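Local coordinates for protein prolyl oligopeptidase (Galerina marginata, PDB 5N4B) that cleaves peptides on the C-terminal side of prolines and macrocyclises the trimmed precursor peptide in the biosynthesis of the amanitin toxins, at residues A492-Y497 / A556-L561; V572-A577 / G597-E602; A591-F596 / T647-P652. The protein carries 1 engineered substitution. All coordinates share one frame; numbering follows the deposited sequence.

Overall arrangement
All three contacts lie in the alpha/beta-hydrolase domain of the enzyme, on the same side of the molecular centre. Interactions 1 and 2 are buried and meet in the central sheet, where strands 492-495 and 572-577 are neighbours. Interaction 1 packs a helix on that sheet through aliphatic groups and one glutamine, whereas interaction 2 joins two parallel strands by backbone bonds and ends in a polar cluster near the catalytic centre. Interaction 3 is partly exposed and joins the loops leading into strands 598-602 and 653-659 through a lysine, a glutamate and a water. F596 links it inward, touching both A558 of interaction 1 and I574 of interaction 2.

Interaction 1. Residues A492-Y497 / A556-L561; sequences AIQYGY and AAAQFL
The side-chain amide of Q494 reaches across from the strand and lies against A557 and A558 on the near side of the helix. Its oxygen comes closest, with OE1 3.3 Å from CA of A558 and 3.5 Å from the CB of the same residue. A557 CB lies 3.9 Å from both Q494 OE1 and Q494 NE2. Further along the helix L561 extends its CD1 branch toward the strand, where it touches both Q494 OE1 at 3.5 Å and A492 CB at 4.1 Å. A single leucine methyl therefore spans the two strand residues that face the helix, A492 and Q494.

The length of the glutamine makes this reach possible. With CG anti to the backbone N (chi1 180°) and the next torsion also extended, the chain runs straight out from the sheet and delivers the amide to the helix surface. Although OE1 is near the backbone N of A558, the angle is too poor for a hydrogen bond. The amide is held instead through NE2, which donates to the backbone carbonyl of F554 one turn earlier in the helix, so this buried polar group is tied to the helix it packs against.

The opposite face of the strand carries Y495, whose hydroxyl is hydrogen-bonded to the backbone of the bound peptide. Strand 492-495 and the 556-561 segment run nearly antiparallel, at 159°, with their axes 10.1 Å apart at closest approach. Helix 548-563 belongs to the crossover between strands 522-526 and 572-577, the neighbours on either side of strand 492-495 in the sheet. It also packs on strand 522-526 through A557 and L561, and M476 of strand 473-481 touches the same two residues.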
ATOM      1  N   ALA A 492      20.717   1.555  13.676  1.00 12.16           N
ATOM      2  CA  ALA A 492      19.759   0.782  12.909  1.00 10.69           C
ATOM      3  C   ALA A 492      18.479   1.575  12.744  1.00 12.27           C
ATOM      4  O   ALA A 492      18.045   2.244  13.683  1.00 13.39           O
ATOM      5  CB  ALA A 492      19.446  -0.565  13.603  1.00 13.12           C
ATOM      6  N   ILE A 493      17.907   1.545  11.546  1.00 10.96           N
ATOM      7  CA  ILE A 493      16.532   1.958  11.336  1.00 10.85           C
ATOM      8  C   ILE A 493      15.719   0.707  11.123  1.00  9.01           C
ATOM      9  O   ILE A 493      16.003  -0.086  10.211  1.00 10.57           O
ATOM     10  CB  ILE A 493      16.357   2.966  10.215  1.00 13.52           C
ATOM     11  CG1 ILE A 493      16.775   4.334  10.774  1.00 23.00           C
ATOM     12  CG2 ILE A 493      14.926   2.994   9.788  1.00 14.78           C
ATOM     13  CD1 ILE A 493      18.162   4.542  11.082  1.00 28.05           C
ATOM     14  N   GLN A 494      14.736   0.516  11.991  1.00  7.88           N
ATOM     15  CA  GLN A 494      13.893  -0.672  12.014  1.00  8.86           C
ATOM     16  C   GLN A 494      12.492  -0.269  11.586  1.00  8.97           C
ATOM     17  O   GLN A 494      11.862   0.597  12.214  1.00  9.45           O
ATOM     18  CB  GLN A 494      13.894  -1.300  13.406  1.00  9.55           C
ATOM     19  CG  GLN A 494      13.055  -2.522  13.554  1.00 10.19           C
ATOM     20  CD  GLN A 494      13.110  -3.106  14.918  1.00 12.17           C
ATOM     21  OE1 GLN A 494      14.196  -3.396  15.408  1.00 13.58           O
ATOM     22  NE2 GLN A 494      11.970  -3.249  15.580  1.00 11.22           N
ATOM     23  N   TYR A 495      12.013  -0.898  10.526  1.00  8.32           N
ATOM     24  CA  TYR A 495      10.778  -0.507   9.869  1.00  8.65           C
ATOM     25  C   TYR A 495       9.756  -1.603  10.022  1.00  9.13           C
ATOM     26  O   TYR A 495      10.096  -2.784   9.942  1.00 12.14           O
ATOM     27  CB  TYR A 495      11.055  -0.298   8.369  1.00 13.63           C
ATOM     28  CG  TYR A 495       9.892   0.209   7.574  1.00 22.83           C
ATOM     29  CD1 TYR A 495       9.360   1.461   7.825  1.00 31.53           C
ATOM     30  CD2 TYR A 495       9.321  -0.552   6.595  1.00 29.68           C
ATOM     31  CE1 TYR A 495       8.251   1.942   7.120  1.00 35.53           C
ATOM     32  CE2 TYR A 495       8.219  -0.084   5.876  1.00 40.55           C
ATOM     33  CZ  TYR A 495       7.691   1.166   6.150  1.00 44.11           C
ATOM     34  OH  TYR A 495       6.598   1.650   5.439  1.00 55.94           O
ATOM     35  N   GLY A 496       8.505  -1.238  10.215  1.00  9.13           N
ATOM     36  CA  GLY A 496       7.455  -2.231  10.300  1.00 11.27           C
ATOM     37  C   GLY A 496       6.093  -1.692   9.914  1.00 12.05           C
ATOM     38  O   GLY A 496       5.856  -0.484   9.862  1.00 11.19           O
ATOM     39  N   TYR A 497       5.194  -2.642   9.671  1.00 11.94           N
ATOM     40  CA  TYR A 497       3.785  -2.351   9.427  1.00  9.86           C
ATOM     41  C   TYR A 497       2.971  -3.157  10.427  1.00 13.63           C
ATOM     42  O   TYR A 497       2.441  -2.577  11.378  1.00 14.64           O
ATOM     43  CB  TYR A 497       3.397  -2.633   7.971  1.00 11.84           C
ATOM     44  CG  TYR A 497       1.986  -2.262   7.655  1.00 11.07           C
ATOM     45  CD1 TYR A 497       1.608  -0.916   7.507  1.00 11.87           C
ATOM     46  CD2 TYR A 497       1.001  -3.235   7.480  1.00 12.61           C
ATOM     47  CE1 TYR A 497       0.299  -0.586   7.186  1.00 14.10           C
ATOM     48  CE2 TYR A 497      -0.284  -2.898   7.170  1.00 12.16           C
ATOM     49  CZ  TYR A 497      -0.639  -1.576   7.024  1.00 13.83           C
ATOM     50  OH  TYR A 497      -1.938  -1.231   6.678  1.00 17.61           O
ATOM     51  N   ALA A 556      11.056  -7.239  20.452  1.00 12.11           N
ATOM     52  CA  ALA A 556      12.091  -8.270  20.489  1.00 12.10           C
ATOM     53  C   ALA A 556      13.109  -8.118  19.356  1.00 12.25           C
ATOM     54  O   ALA A 556      14.310  -8.423  19.522  1.00 14.29           O
ATOM     55  CB  ALA A 556      11.463  -9.658  20.507  1.00 13.11           C
ATOM     56  N   ALA A 557      12.671  -7.670  18.180  1.00 10.52           N
ATOM     57  CA  ALA A 557      13.608  -7.467  17.086  1.00 10.60           C
ATOM     58  C   ALA A 557      14.648  -6.415  17.462  1.00 10.02           C
ATOM     59  O   ALA A 557      15.844  -6.590  17.215  1.00 11.93           O
ATOM     60  CB  ALA A 557      12.840  -7.057  15.833  1.00 12.08           C
ATOM     61  N   ALA A 558      14.207  -5.319  18.061  1.00 11.79           N
ATOM     62  CA  ALA A 558      15.126  -4.241  18.431  1.00 11.53           C
ATOM     63  C   ALA A 558      16.073  -4.696  19.524  1.00 14.57           C
ATOM     64  O   ALA A 558      17.262  -4.362  19.492  1.00 14.57           O
ATOM     65  CB  ALA A 558      14.321  -3.015  18.874  1.00 13.20           C
ATOM     66  N   GLN A 559      15.569  -5.492  20.464  1.00 12.72           N
ATOM     67  CA  GLN A 559      16.416  -6.015  21.523  1.00 14.09           C
ATOM     68  C   GLN A 559      17.466  -6.957  20.945  1.00 13.51           C
ATOM     69  O   GLN A 559      18.626  -6.931  21.357  1.00 16.65           O
ATOM     70  CB  GLN A 559      15.534  -6.719  22.573  1.00 15.09           C
ATOM     71  CG  GLN A 559      14.634  -5.730  23.301  1.00 15.52           C
ATOM     72  CD  GLN A 559      13.635  -6.377  24.213  1.00 18.22           C
ATOM     73  OE1 GLN A 559      13.019  -7.399  23.894  1.00 20.39           O
ATOM     74  NE2 GLN A 559      13.433  -5.756  25.357  1.00 22.10           N
ATOM     75  N   PHE A 560      17.070  -7.779  19.969  1.00 12.46           N
ATOM     76  CA  PHE A 560      17.974  -8.718  19.313  1.00 12.72           C
ATOM     77  C   PHE A 560      19.075  -8.008  18.545  1.00 13.36           C
ATOM     78  O   PHE A 560      20.235  -8.430  18.571  1.00 14.97           O
ATOM     79  CB  PHE A 560      17.138  -9.594  18.367  1.00 13.18           C
ATOM     80  CG  PHE A 560      17.933 -10.464  17.421  1.00 14.52           C
ATOM     81  CD1 PHE A 560      18.357 -11.703  17.799  1.00 16.99           C
ATOM     82  CD2 PHE A 560      18.242 -10.035  16.164  1.00 16.41           C
ATOM     83  CE1 PHE A 560      19.070 -12.508  16.904  1.00 16.73           C
ATOM     84  CE2 PHE A 560      18.972 -10.842  15.295  1.00 21.56           C
ATOM     85  CZ  PHE A 560      19.360 -12.066  15.688  1.00 18.80           C
ATOM     86  N   LEU A 561      18.742  -6.909  17.861  1.00 13.54           N
ATOM     87  CA  LEU A 561      19.764  -6.175  17.103  1.00 12.88           C
ATOM     88  C   LEU A 561      20.885  -5.736  18.019  1.00 13.77           C
ATOM     89  O   LEU A 561      22.048  -5.791  17.642  1.00 15.60           O
ATOM     90  CB  LEU A 561      19.145  -4.966  16.410  1.00 13.37           C
ATOM     91  CG  LEU A 561      18.195  -5.254  15.261  1.00 12.23           C
ATOM     92  CD1 LEU A 561      17.566  -3.974  14.787  1.00 13.17           C
ATOM     93  CD2 LEU A 561      18.890  -5.934  14.132  1.00 13.86           C
TER

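Interaction 2. Residues V572-A577 / G597-E602; sequences VAINGA and GAAVPE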
ATOM      1  N   VAL A 572      18.850   2.062  17.956  1.00 13.00           N
ATOM      2  CA  VAL A 572      17.785   1.539  17.088  1.00 10.58           C
ATOM      3  C   VAL A 572      16.675   2.578  17.021  1.00 12.68           C
ATOM      4  O   VAL A 572      16.082   2.928  18.041  1.00 12.55           O
ATOM      5  CB  VAL A 572      17.220   0.203  17.578  1.00 12.14           C
ATOM      6  CG1 VAL A 572      16.178  -0.281  16.592  1.00 12.45           C
ATOM      7  CG2 VAL A 572      18.319  -0.862  17.779  1.00 13.18           C
ATOM      8  N   ALA A 573      16.394   3.072  15.835  1.00 10.07           N
ATOM      9  CA  ALA A 573      15.295   3.978  15.560  1.00  9.88           C
ATOM     10  C   ALA A 573      14.203   3.193  14.868  1.00 10.30           C
ATOM     11  O   ALA A 573      14.496   2.241  14.139  1.00 13.11           O
ATOM     12  CB  ALA A 573      15.722   5.115  14.650  1.00 11.54           C
ATOM     13  N   ILE A 574      12.961   3.570  15.095  1.00  8.60           N
ATOM     14  CA  ILE A 574      11.835   2.867  14.489  1.00  8.86           C
ATOM     15  C   ILE A 574      10.979   3.807  13.665  1.00  9.41           C
ATOM     16  O   ILE A 574      10.834   4.999  13.978  1.00  9.60           O
ATOM     17  CB  ILE A 574      10.976   2.082  15.504  1.00  8.95           C
ATOM     18  CG1 ILE A 574      10.515   2.958  16.648  1.00  9.03           C
ATOM     19  CG2 ILE A 574      11.741   0.846  16.023  1.00 10.33           C
ATOM     20  CD1 ILE A 574       9.540   2.258  17.638  1.00 10.94           C
ATOM     21  N   ASN A 575      10.380   3.242  12.609  1.00  8.65           N
ATOM     22  CA  ASN A 575       9.584   3.994  11.654  1.00  7.88           C
ATOM     23  C   ASN A 575       8.512   3.080  11.080  1.00  9.01           C
ATOM     24  O   ASN A 575       8.738   1.874  10.908  1.00  9.71           O
ATOM     25  CB  ASN A 575      10.528   4.516  10.552  1.00  9.56           C
ATOM     26  CG  ASN A 575       9.847   5.284   9.429  1.00 10.89           C
ATOM     27  OD1 ASN A 575      10.134   5.009   8.255  1.00 15.13           O
ATOM     28  ND2 ASN A 575       9.003   6.241   9.741  1.00  9.93           N
ATOM     29  N   GLY A 576       7.338   3.665  10.809  1.00  8.78           N
ATOM     30  CA  GLY A 576       6.233   2.948  10.180  1.00  8.52           C
ATOM     31  C   GLY A 576       5.110   3.929   9.939  1.00  9.72           C
ATOM     32  O   GLY A 576       5.101   5.029  10.498  1.00  9.50           O
ATOM     33  N   ALA A 577       4.216   3.538   9.038  1.00  9.97           N
ATOM     34  CA  ALA A 577       3.114   4.387   8.626  1.00 10.17           C
ATOM     35  C   ALA A 577       1.787   3.651   8.733  1.00 12.52           C
ATOM     36  O   ALA A 577       1.692   2.455   8.466  1.00 11.09           O
ATOM     37  CB  ALA A 577       3.300   4.869   7.171  1.00 11.68           C
ATOM     38  N   GLY A 597      16.167   4.593  20.277  1.00 12.32           N
ATOM     39  CA  GLY A 597      16.841   5.882  20.286  1.00 13.65           C
ATOM     40  C   GLY A 597      16.086   6.969  19.558  1.00 12.45           C
ATOM     41  O   GLY A 597      16.390   8.145  19.750  1.00 13.59           O
ATOM     42  N   ALA A 598      15.113   6.606  18.720  1.00 10.96           N
ATOM     43  CA  ALA A 598      14.315   7.584  18.004  1.00 10.89           C
ATOM     44  C   ALA A 598      13.089   6.880  17.461  1.00  9.69           C
ATOM     45  O   ALA A 598      13.107   5.672  17.219  1.00 10.47           O
ATOM     46  CB  ALA A 598      15.045   8.240  16.842  1.00 10.53           C
ATOM     47  N   ALA A 599      12.041   7.663  17.222  1.00  8.96           N
ATOM     48  CA  ALA A 599      10.790   7.107  16.742  1.00 10.17           C
ATOM     49  C   ALA A 599      10.108   8.071  15.790  1.00 10.16           C
ATOM     50  O   ALA A 599       9.965   9.257  16.100  1.00 10.89           O
ATOM     51  CB  ALA A 599       9.860   6.792  17.921  1.00  9.92           C
ATOM     52  N   VAL A 600       9.672   7.564  14.636  1.00  9.15           N
ATOM     53  CA  VAL A 600       8.998   8.373  13.600  1.00  9.05           C
ATOM     54  C   VAL A 600       7.731   7.638  13.168  1.00  8.06           C
ATOM     55  O   VAL A 600       7.765   6.822  12.226  1.00  9.07           O
ATOM     56  CB  VAL A 600       9.910   8.745  12.421  1.00  8.09           C
ATOM     57  CG1 VAL A 600       9.091   9.561  11.409  1.00 11.20           C
ATOM     58  CG2 VAL A 600      11.071   9.524  12.928  1.00 10.35           C
ATOM     59  N   PRO A 601       6.593   7.850  13.856  1.00  8.36           N
ATOM     60  CA  PRO A 601       5.307   7.302  13.399  1.00  9.25           C
ATOM     61  C   PRO A 601       4.667   8.230  12.394  1.00  9.21           C
ATOM     62  O   PRO A 601       4.546   9.432  12.664  1.00  9.76           O
ATOM     63  CB  PRO A 601       4.498   7.205  14.693  1.00  9.58           C
ATOM     64  CG  PRO A 601       5.050   8.337  15.529  1.00  9.81           C
ATOM     65  CD  PRO A 601       6.474   8.563  15.142  1.00  8.35           C
ATOM     66  N   GLU A 602       4.236   7.696  11.258  1.00  8.66           N
ATOM     67  CA  GLU A 602       3.670   8.489  10.150  1.00  8.36           C
ATOM     68  C   GLU A 602       2.191   8.141   9.975  1.00  9.92           C
ATOM     69  O   GLU A 602       1.843   6.993   9.729  1.00 11.73           O
ATOM     70  CB  GLU A 602       4.427   8.233   8.851  1.00 10.21           C
ATOM     71  CG  GLU A 602       5.902   8.517   8.949  1.00 13.03           C
ATOM     72  CD  GLU A 602       6.652   8.223   7.646  1.00 18.92           C
ATOM     73  OE1 GLU A 602       6.047   8.383   6.544  1.00 24.89           O
ATOM     74  OE2 GLU A 602       7.841   7.906   7.678  1.00 16.39           O
TER
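G597 opens the pairing, its N donating to V572 O in a nearly straight bond of 2.8 Å (169°). A598 O then accepts from I574 N at 3.0 Å, while the methyl of A598 meets that of A573. The N of A598 is buried here and has no partner in the model. A599 turns to the other face of the sheet and places CB 4.1 Å from I574 CG1.

At V600 the regular ladder is altered. V600 N still donates to I574 O, but V600 O is gripped mainly by a side chain: N575 ND2 lies 2.8 Å away, and the backbone bond from G576 N to V600 O is stretched to a weak 3.5 Å. P601, which has no N-H to offer, follows on the face shared with A599. E602 restores the backbone pattern, with its N 2.9 Å from G576 O, and sends its carboxylate back to the N-H edge of the N575 amide, the two planes 32° apart.

There the carboxamide of N575 uses both hydrogens of ND2. Beside the bond to V600 O, ND2 donates to E602 OE2 at 2.9 Å, on the anti side and tilted out of the carboxylate plane, with OE2 almost in the amide plane. Setting CG anti to the backbone N (chi1 178°) brings the amide across to the neighbouring strand. K715 of helix 705-722 hydrogen-bonds N575 OD1 and forms a salt bridge with E602 OE2, and E602 OE1 is hydrogen-bonded to a polar side chain of the bound peptide.

The strands flank helix 579-590 in a beta-alpha-beta unit of the alpha/beta-hydrolase fold. A577 leads into the nucleophile elbow at A578, an engineered alanine at the charge-relay position. Strands 492-495 and 653-659 continue the sheet on either side, with helix 705-722 against the N575 and V600 face.

Interaction 3. Residues A591-F596 / T647-P652; sequences APEGTF and TDKVMP
The carboxylate of E593 lies against the backbone and side chain of V650. V650 N meets E593 OE1 from above the carboxylate plane, 52° out of it, in a nearly straight bond of 2.9 Å, while V650 CB packs 3.7 Å from E593 CD. The other flat group, the ring of F596, has T595 CG2 over the centre of one face, 3.7 Å above the plane. Its CE1 at the rim touches A558 CB and I574 CG2, so the ring points inward and it is the base of F596 that meets the second loop: P652 CB lies 3.5 Å from F596 O.

E593 is held extended, with CG anti to the backbone N (chi1 -173°), which carries its carboxylate across to the 647-652 loop. A water links G594 N to V650 O. The type II turn P592-T595 presents E593; its P592 carbonyl accepts from both T595 N and T595 OG1, which reach it from the same face.

K649 reaches the other way, from the 647-652 loop to the 591-596 loop. Its chain bends at chi3 (-73°), and NZ reaches A591 O at 2.8 Å from above the carbonyl plane, while also donating to V589 O. The ammonium thus binds carbonyls at the C-terminal end of helix 579-590, where a positive charge would probably be favoured by the helix dipole.

The two loops precede strands 598-602 and 653-659, neighbours in the central sheet. A591 and P592 rest on helix 548-563, and M651 and P652 pack on I588 of helix 579-590.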
ATOM      1  N   ALA A 591       7.812  -0.640  25.384  1.00 12.61           N
ATOM      2  CA  ALA A 591       9.132  -1.231  25.518  1.00 13.54           C
ATOM      3  C   ALA A 591       9.854  -0.658  26.725  1.00 14.80           C
ATOM      4  O   ALA A 591       9.593   0.467  27.136  1.00 13.99           O
ATOM      5  CB  ALA A 591       9.959  -0.902  24.286  1.00 14.77           C
ATOM      6  N   PRO A 592      10.799  -1.403  27.287  1.00 14.94           N
ATOM      7  CA  PRO A 592      11.615  -0.852  28.355  1.00 15.52           C
ATOM      8  C   PRO A 592      12.273   0.472  27.939  1.00 17.70           C
ATOM      9  O   PRO A 592      12.655   0.688  26.782  1.00 15.94           O
ATOM     10  CB  PRO A 592      12.638  -1.946  28.618  1.00 17.88           C
ATOM     11  CG  PRO A 592      12.009  -3.179  28.159  1.00 17.86           C
ATOM     12  CD  PRO A 592      11.159  -2.787  26.953  1.00 16.40           C
ATOM     13  N   GLU A 593      12.399   1.386  28.903  1.00 18.19           N
ATOM     14  CA  GLU A 593      13.106   2.627  28.673  1.00 17.58           C
ATOM     15  C   GLU A 593      14.462   2.345  28.040  1.00 17.04           C
ATOM     16  O   GLU A 593      15.180   1.434  28.448  1.00 19.62           O
ATOM     17  CB  GLU A 593      13.255   3.346  30.019  1.00 21.05           C
ATOM     18  CG  GLU A 593      13.817   4.689  29.896  1.00 25.94           C
ATOM     19  CD  GLU A 593      13.867   5.406  31.265  1.00 36.11           C
ATOM     20  OE1 GLU A 593      12.801   5.748  31.874  1.00 23.66           O
ATOM     21  OE2 GLU A 593      15.002   5.552  31.755  1.00 41.32           O
ATOM     22  N   GLY A 594      14.786   3.101  26.992  1.00 18.29           N
ATOM     23  CA  GLY A 594      16.047   2.994  26.285  1.00 17.86           C
ATOM     24  C   GLY A 594      16.098   1.929  25.214  1.00 19.38           C
ATOM     25  O   GLY A 594      17.149   1.732  24.600  1.00 19.72           O
ATOM     26  N   THR A 595      15.001   1.237  24.945  1.00 15.49           N
ATOM     27  CA  THR A 595      15.003   0.256  23.861  1.00 16.01           C
ATOM     28  C   THR A 595      15.215   0.935  22.517  1.00 15.42           C
ATOM     29  O   THR A 595      15.870   0.371  21.631  1.00 17.08           O
ATOM     30  CB  THR A 595      13.669  -0.496  23.830  1.00 13.63           C
ATOM     31  OG1 THR A 595      13.488  -1.253  25.017  1.00 15.64           O
ATOM     32  CG2 THR A 595      13.570  -1.493  22.677  1.00 15.67           C
ATOM     33  N   PHE A 596      14.647   2.121  22.337  1.00 13.86           N
ATOM     34  CA  PHE A 596      14.737   2.838  21.079  1.00 12.80           C
ATOM     35  C   PHE A 596      15.431   4.162  21.294  1.00 11.91           C
ATOM     36  O   PHE A 596      15.279   4.780  22.343  1.00 14.79           O
ATOM     37  CB  PHE A 596      13.334   3.109  20.563  1.00 12.73           C
ATOM     38  CG  PHE A 596      12.501   1.878  20.408  1.00 10.51           C
ATOM     39  CD1 PHE A 596      12.839   0.943  19.455  1.00 11.13           C
ATOM     40  CD2 PHE A 596      11.404   1.635  21.191  1.00 12.22           C
ATOM     41  CE1 PHE A 596      12.107  -0.219  19.296  1.00 11.10           C
ATOM     42  CE2 PHE A 596      10.635   0.468  21.032  1.00 12.81           C
ATOM     43  CZ  PHE A 596      10.999  -0.445  20.073  1.00 12.92           C
ATOM     44  N   THR A 647       3.959   8.667  33.309  1.00 16.09           N
ATOM     45  CA  THR A 647       4.704   9.855  33.693  1.00 16.94           C
ATOM     46  C   THR A 647       6.128   9.558  34.100  1.00 17.33           C
ATOM     47  O   THR A 647       6.836  10.481  34.519  1.00 18.87           O
ATOM     48  CB  THR A 647       4.031  10.608  34.845  1.00 16.79           C
ATOM     49  OG1 THR A 647       3.907   9.771  36.005  1.00 17.28           O
ATOM     50  CG2 THR A 647       2.684  11.151  34.464  1.00 19.21           C
ATOM     51  N   ASP A 648       6.521   8.284  34.160  1.00 17.11           N
ATOM     52  CA  ASP A 648       7.781   7.871  34.774  1.00 16.27           C
ATOM     53  C   ASP A 648       8.767   7.217  33.814  1.00 19.32           C
ATOM     54  O   ASP A 648       9.752   6.637  34.289  1.00 19.94           O
ATOM     55  CB  ASP A 648       7.518   6.972  35.988  1.00 18.16           C
ATOM     56  CG  ASP A 648       6.874   5.667  35.637  1.00 17.81           C
ATOM     57  OD1 ASP A 648       6.467   5.448  34.449  1.00 18.94           O
ATOM     58  OD2 ASP A 648       6.646   4.856  36.607  1.00 20.60           O
ATOM     59  N   LYS A 649       8.503   7.218  32.499  1.00 16.05           N
ATOM     60  CA  LYS A 649       9.409   6.593  31.535  1.00 17.45           C
ATOM     61  C   LYS A 649       9.942   7.649  30.573  1.00 15.19           C
ATOM     62  O   LYS A 649       9.156   8.381  29.962  1.00 16.94           O
ATOM     63  CB  LYS A 649       8.671   5.498  30.757  1.00 18.01           C
ATOM     64  CG  LYS A 649       9.497   4.706  29.808  1.00 22.59           C
ATOM     65  CD  LYS A 649       8.688   3.654  28.995  1.00 28.15           C
ATOM     66  CE  LYS A 649       8.277   2.490  29.821  1.00 24.32           C
ATOM     67  NZ  LYS A 649       7.667   1.460  28.966  1.00 21.24           N
ATOM     68  N   VAL A 650      11.262   7.678  30.386  1.00 16.00           N
ATOM     69  CA  VAL A 650      11.864   8.552  29.386  1.00 14.24           C
ATOM     70  C   VAL A 650      11.485   8.029  28.002  1.00 14.85           C
ATOM     71  O   VAL A 650      11.645   6.832  27.714  1.00 16.25           O
ATOM     72  CB  VAL A 650      13.381   8.631  29.579  1.00 15.86           C
ATOM     73  CG1 VAL A 650      14.034   9.363  28.426  1.00 20.32           C
ATOM     74  CG2 VAL A 650      13.741   9.343  30.898  1.00 19.46           C
ATOM     75  N   MET A 651      10.960   8.919  27.148  1.00 13.81           N
ATOM     76  CA  MET A 651      10.615   8.602  25.771  1.00 14.44           C
ATOM     77  C   MET A 651      11.778   8.929  24.845  1.00 14.44           C
ATOM     78  O   MET A 651      12.462   9.933  25.038  1.00 13.46           O
ATOM     79  CB  MET A 651       9.384   9.387  25.316  1.00 15.03           C
ATOM     80  CG  MET A 651       8.083   8.959  25.931  1.00 16.86           C
ATOM     81  SD  MET A 651       7.559   7.294  25.363  1.00 20.98           S
ATOM     82  CE  MET A 651       7.933   6.552  26.909  1.00 24.58           C
ATOM     83  N   PRO A 652      12.004   8.126  23.803  1.00 12.10           N
ATOM     84  CA  PRO A 652      12.979   8.514  22.789  1.00 12.20           C
ATOM     85  C   PRO A 652      12.540   9.775  22.078  1.00 11.50           C
ATOM     86  O   PRO A 652      11.358  10.090  22.003  1.00 12.61           O
ATOM     87  CB  PRO A 652      12.957   7.328  21.800  1.00 12.62           C
ATOM     88  CG  PRO A 652      11.585   6.796  21.922  1.00 14.52           C
ATOM     89  CD  PRO A 652      11.223   6.958  23.400  1.00 13.05           C
TER
HETATM   90  O   HOH W   1      12.796   5.871  34.385  1.00 36.81           O
HETATM   91  O   HOH W   2      13.356   5.452  25.976  1.00 13.83           O